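Local coordinates for valine-pyruvate aminotransferase (PDB 3G7Q), which transfers the amino group of valine to pyruvate with the help of pyridoxal 5'-phosphate, a reaction involved in alanine biosynthesis, at residues R314-Y325 with Y392-V403. Numbering follows the deposited sequence. Where two conformers were deposited one is given.
Sequences RVQQTIAIIRRY and YVPEPDKIEAGV
E400 swings CG to the far side of CA from its own N (chi1 -178°) and runs on nearly straight, so its carboxylate reaches R324 and Y325 at the end of 314-325. Segments 314-325 and 396-403 run roughly parallel, their axes 29° apart, in the C-terminal part of a class I aminotransferase fold; the inner flank of 314-325 lies on strands 332-334 and 341-345. I321 is a knob in a hole made by P396, I399, E400 and V403: its CG2 lies 3.8 Å from CA of E400, and its CD1 meets CG2 of I399. V403, one wall of that hole, also rests CG1 3.6 Å from Y325 CD2, one turn beyond I321, while its CG2 faces I322 CG1. Near the start of 314-325, V315 sets CB over one face of the Y392 ring, 3.7 Å from its centroid, a CH-pi contact. That ring's hydroxyl is hydrogen-bonded to the backbone oxygen of A339. T318 turns CG2 to both Y392 CB and I399 CG2, and its OG1 joins its own N in bonding to R314 O, from opposite faces of that carbonyl plane. R324 forms a two-pronged salt bridge with E400, NH1 to OE2 and NH2 to OE1, both hydrogen bonds arriving out of the carboxylate plane. The tyrosine fixes the same carboxylate from another direction: Y325 OH donates to the anti lone pair of E400 OE2, at 2.6 Å.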
loop_
_atom_site.group_PDB
_atom_site.type_symbol
_atom_site.label_atom_id
_atom_site.label_comp_id
_atom_site.label_asym_id
_atom_site.label_seq_id
_atom_site.Cartn_x
_atom_site.Cartn_y
_atom_site.Cartn_z
ATOM N N ARG A 314 -2.796 23.040 22.337
ATOM C CA ARG A 314 -1.851 23.501 21.334
ATOM C C ARG A 314 -2.515 24.417 20.292
ATOM O O ARG A 314 -1.913 25.403 19.874
ATOM C CB ARG A 314 -1.126 22.306 20.696
ATOM C CG ARG A 314 0.175 22.649 19.991
ATOM C CD ARG A 314 1.205 23.283 20.993
ATOM N NE ARG A 314 1.776 22.334 21.951
ATOM C CZ ARG A 314 2.838 21.560 21.714
ATOM N NH1 ARG A 314 3.462 21.571 20.543
ATOM N NH2 ARG A 314 3.281 20.746 22.653
ATOM N N VAL A 315 -3.752 24.121 19.890
ATOM C CA VAL A 315 -4.438 24.957 18.924
ATOM C C VAL A 315 -4.747 26.313 19.562
ATOM O O VAL A 315 -4.593 27.351 18.919
ATOM C CB VAL A 315 -5.699 24.293 18.254
ATOM C CG1 VAL A 315 -6.900 24.262 19.165
ATOM C CG2 VAL A 315 -6.019 25.028 16.970
ATOM N N GLN A 316 -5.156 26.322 20.825
ATOM C CA GLN A 316 -5.453 27.580 21.500
ATOM C C GLN A 316 -4.202 28.441 21.644
ATOM O O GLN A 316 -4.230 29.672 21.459
ATOM C CB GLN A 316 -6.085 27.298 22.867
ATOM C CG GLN A 316 -7.501 26.766 22.763
ATOM C CD GLN A 316 -8.218 26.824 24.119
ATOM O OE1 GLN A 316 -7.695 26.347 25.123
ATOM N NE2 GLN A 316 -9.397 27.411 24.136
ATOM N N GLN A 317 -3.097 27.806 21.997
ATOM C CA GLN A 317 -1.831 28.518 22.130
ATOM C C GLN A 317 -1.386 29.118 20.802
ATOM O O GLN A 317 -0.945 30.274 20.737
ATOM C CB GLN A 317 -0.769 27.560 22.663
ATOM C CG GLN A 317 -0.948 27.246 24.141
ATOM C CD GLN A 317 -0.168 26.046 24.637
ATOM O OE1 GLN A 317 -0.216 25.713 25.834
ATOM N NE2 GLN A 317 0.516 25.364 23.732
ATOM N N THR A 318 -1.537 28.351 19.730
ATOM C CA THR A 318 -1.135 28.827 18.399
ATOM C C THR A 318 -1.982 30.007 17.922
ATOM O O THR A 318 -1.461 30.987 17.348
ATOM C CB THR A 318 -1.194 27.660 17.394
ATOM O OG1 THR A 318 -0.322 26.606 17.853
ATOM C CG2 THR A 318 -0.803 28.129 15.982
ATOM N N ILE A 319 -3.288 29.959 18.167
ATOM C CA ILE A 319 -4.134 31.086 17.811
ATOM C C ILE A 319 -3.699 32.328 18.569
ATOM O O ILE A 319 -3.674 33.425 18.018
ATOM C CB ILE A 319 -5.623 30.771 18.053
ATOM C CG1 ILE A 319 -6.093 29.752 17.007
ATOM C CG2 ILE A 319 -6.481 32.059 17.959
ATOM C CD1 ILE A 319 -7.522 29.215 17.216
ATOM N N ALA A 320 -3.379 32.163 19.844
ATOM C CA ALA A 320 -2.951 33.302 20.657
ATOM C C ALA A 320 -1.661 33.922 20.082
ATOM O O ALA A 320 -1.534 35.141 20.080
ATOM C CB ALA A 320 -2.752 32.907 22.109
ATOM N N ILE A 321 -0.741 33.079 19.600
ATOM C CA ILE A 321 0.509 33.553 18.972
ATOM C C ILE A 321 0.143 34.350 17.735
ATOM O O ILE A 321 0.583 35.487 17.568
ATOM C CB ILE A 321 1.474 32.398 18.621
ATOM C CG1 ILE A 321 2.029 31.723 19.882
ATOM C CG2 ILE A 321 2.664 32.901 17.768
ATOM C CD1 ILE A 321 2.800 30.401 19.594
ATOM N N ILE A 322 -0.703 33.781 16.884
ATOM C CA ILE A 322 -1.141 34.460 15.665
ATOM C C ILE A 322 -1.726 35.829 15.980
ATOM O O ILE A 322 -1.373 36.839 15.353
ATOM C CB ILE A 322 -2.178 33.617 14.872
ATOM C CG1 ILE A 322 -1.517 32.344 14.292
ATOM C CG2 ILE A 322 -2.828 34.451 13.734
ATOM C CD1 ILE A 322 -2.521 31.364 13.698
ATOM N N ARG A 323 -2.619 35.872 16.957
ATOM C CA ARG A 323 -3.288 37.129 17.300
ATOM C C ARG A 323 -2.365 38.210 17.895
ATOM O O ARG A 323 -2.705 39.406 17.861
ATOM C CB ARG A 323 -4.488 36.827 18.188
ATOM C CG ARG A 323 -5.615 36.130 17.420
ATOM C CD ARG A 323 -6.338 37.116 16.551
ATOM N NE ARG A 323 -7.376 36.525 15.677
ATOM C CZ ARG A 323 -7.414 36.540 14.350
ATOM N NH1 ARG A 323 -6.468 37.145 13.634
ATOM N NH2 ARG A 323 -8.457 35.977 13.739
ATOM N N ARG A 324 -1.197 37.830 18.400
ATOM C CA ARG A 324 -0.216 38.843 18.831
ATOM C C ARG A 324 0.345 39.582 17.643
ATOM O O ARG A 324 0.797 40.706 17.785
ATOM C CB ARG A 324 0.910 38.232 19.629
ATOM C CG ARG A 324 0.453 37.875 21.042
ATOM C CD ARG A 324 1.579 37.584 21.980
ATOM N NE ARG A 324 2.107 36.252 21.837
ATOM C CZ ARG A 324 3.319 35.940 21.382
ATOM N NH1 ARG A 324 4.218 36.857 21.005
ATOM N NH2 ARG A 324 3.641 34.662 21.334
ATOM N N TYR A 325 0.298 38.953 16.467
ATOM C CA TYR A 325 0.880 39.533 15.232
ATOM C C TYR A 325 -0.110 39.985 14.189
ATOM O O TYR A 325 0.214 40.888 13.392
ATOM C CB TYR A 325 1.824 38.505 14.588
ATOM C CG TYR A 325 3.080 38.251 15.384
ATOM C CD1 TYR A 325 4.193 39.061 15.215
ATOM C CD2 TYR A 325 3.150 37.212 16.344
ATOM C CE1 TYR A 325 5.337 38.852 15.945
ATOM C CE2 TYR A 325 4.286 37.026 17.099
ATOM C CZ TYR A 325 5.391 37.840 16.871
ATOM O OH TYR A 325 6.561 37.672 17.583
ATOM N N TYR A 392 -0.454 23.287 13.130
ATOM C CA TYR A 392 -0.184 23.952 14.445
ATOM C C TYR A 392 0.579 23.093 15.463
ATOM O O TYR A 392 0.774 23.520 16.611
ATOM C CB TYR A 392 -1.490 24.477 15.069
ATOM C CG TYR A 392 -2.510 23.435 15.488
ATOM C CD1 TYR A 392 -2.374 22.747 16.695
ATOM C CD2 TYR A 392 -3.621 23.173 14.705
ATOM C CE1 TYR A 392 -3.285 21.790 17.084
ATOM C CE2 TYR A 392 -4.570 22.254 15.111
ATOM C CZ TYR A 392 -4.385 21.548 16.286
ATOM O OH TYR A 392 -5.311 20.604 16.675
ATOM N N VAL A 393 1.016 21.924 15.047
ATOM C CA VAL A 393 1.747 20.976 15.903
ATOM C C VAL A 393 3.215 21.294 16.226
ATOM O O VAL A 393 3.664 20.966 17.327
ATOM C CB VAL A 393 1.732 19.554 15.260
ATOM C CG1 VAL A 393 2.793 18.659 15.866
ATOM C CG2 VAL A 393 0.368 18.961 15.353
ATOM N N PRO A 394 3.980 21.886 15.288
ATOM C CA PRO A 394 5.399 22.147 15.613
ATOM C C PRO A 394 5.614 22.977 16.889
ATOM O O PRO A 394 4.710 23.647 17.374
ATOM C CB PRO A 394 5.900 22.900 14.384
ATOM C CG PRO A 394 5.033 22.415 13.303
ATOM C CD PRO A 394 3.671 22.322 13.928
ATOM N N GLU A 395 6.835 22.934 17.426
ATOM C CA GLU A 395 7.087 23.626 18.688
ATOM C C GLU A 395 6.790 25.122 18.573
ATOM O O GLU A 395 7.027 25.733 17.534
ATOM C CB GLU A 395 8.515 23.379 19.194
ATOM C CG GLU A 395 8.802 21.902 19.557
ATOM C CD GLU A 395 7.814 21.336 20.576
ATOM O OE1 GLU A 395 7.475 22.024 21.559
ATOM O OE2 GLU A 395 7.362 20.192 20.385
ATOM N N PRO A 396 6.263 25.704 19.640
ATOM C CA PRO A 396 5.859 27.128 19.629
ATOM C C PRO A 396 6.921 28.160 19.243
ATOM O O PRO A 396 6.568 29.238 18.723
ATOM C CB PRO A 396 5.374 27.384 21.058
ATOM C CG PRO A 396 5.771 26.218 21.842
ATOM C CD PRO A 396 5.962 25.070 20.935
ATOM N N ASP A 397 8.194 27.868 19.499
ATOM C CA ASP A 397 9.214 28.818 19.102
ATOM C C ASP A 397 9.280 28.855 17.582
ATOM O O ASP A 397 9.522 29.919 16.997
ATOM C CB ASP A 397 10.577 28.529 19.749
ATOM C CG ASP A 397 11.189 27.220 19.302
ATOM O OD1 ASP A 397 10.447 26.269 18.996
ATOM O OD2 ASP A 397 12.436 27.141 19.286
ATOM N N LYS A 398 9.075 27.699 16.949
ATOM C CA LYS A 398 9.064 27.608 15.483
ATOM C C LYS A 398 7.803 28.269 14.931
ATOM O O LYS A 398 7.872 28.999 13.970
ATOM C CB LYS A 398 9.143 26.161 15.008
ATOM C CG LYS A 398 10.519 25.530 15.213
ATOM C CD LYS A 398 11.551 26.120 14.272
ATOM N N ILE A 399 6.679 28.012 15.575
ATOM C CA ILE A 399 5.413 28.659 15.208
ATOM C C ILE A 399 5.561 30.166 15.270
ATOM O O ILE A 399 5.259 30.867 14.294
ATOM C CB ILE A 399 4.250 28.235 16.113
ATOM C CG1 ILE A 399 3.920 26.737 15.954
ATOM C CG2 ILE A 399 3.008 29.073 15.810
ATOM C CD1 ILE A 399 3.326 26.346 14.664
ATOM N N GLU A 400 6.098 30.679 16.373
ATOM C CA GLU A 400 6.194 32.110 16.500
ATOM C C GLU A 400 7.134 32.737 15.475
ATOM O O GLU A 400 6.825 33.806 14.951
ATOM C CB GLU A 400 6.620 32.515 17.890
ATOM C CG GLU A 400 6.654 34.028 17.982
ATOM C CD GLU A 400 6.483 34.566 19.353
ATOM O OE1 GLU A 400 6.257 33.779 20.294
ATOM O OE2 GLU A 400 6.557 35.807 19.465
ATOM N N ALA A 401 8.268 32.088 15.207
ATOM C CA ALA A 401 9.190 32.603 14.202
ATOM C C ALA A 401 8.517 32.640 12.826
ATOM O O ALA A 401 8.709 33.602 12.072
ATOM C CB ALA A 401 10.474 31.767 14.166
ATOM N N GLY A 402 7.749 31.605 12.498
ATOM C CA GLY A 402 7.015 31.555 11.210
ATOM C C GLY A 402 5.942 32.629 11.108
ATOM O O GLY A 402 5.782 33.297 10.068
ATOM N N VAL A 403 5.186 32.795 12.185
ATOM C CA VAL A 403 4.098 33.782 12.258
ATOM C C VAL A 403 4.646 35.195 12.161
ATOM O O VAL A 403 4.066 36.049 11.476
ATOM C CB VAL A 403 3.217 33.566 13.534
ATOM C CG1 VAL A 403 2.313 34.774 13.813
ATOM C CG2 VAL A 403 2.390 32.260 13.383
#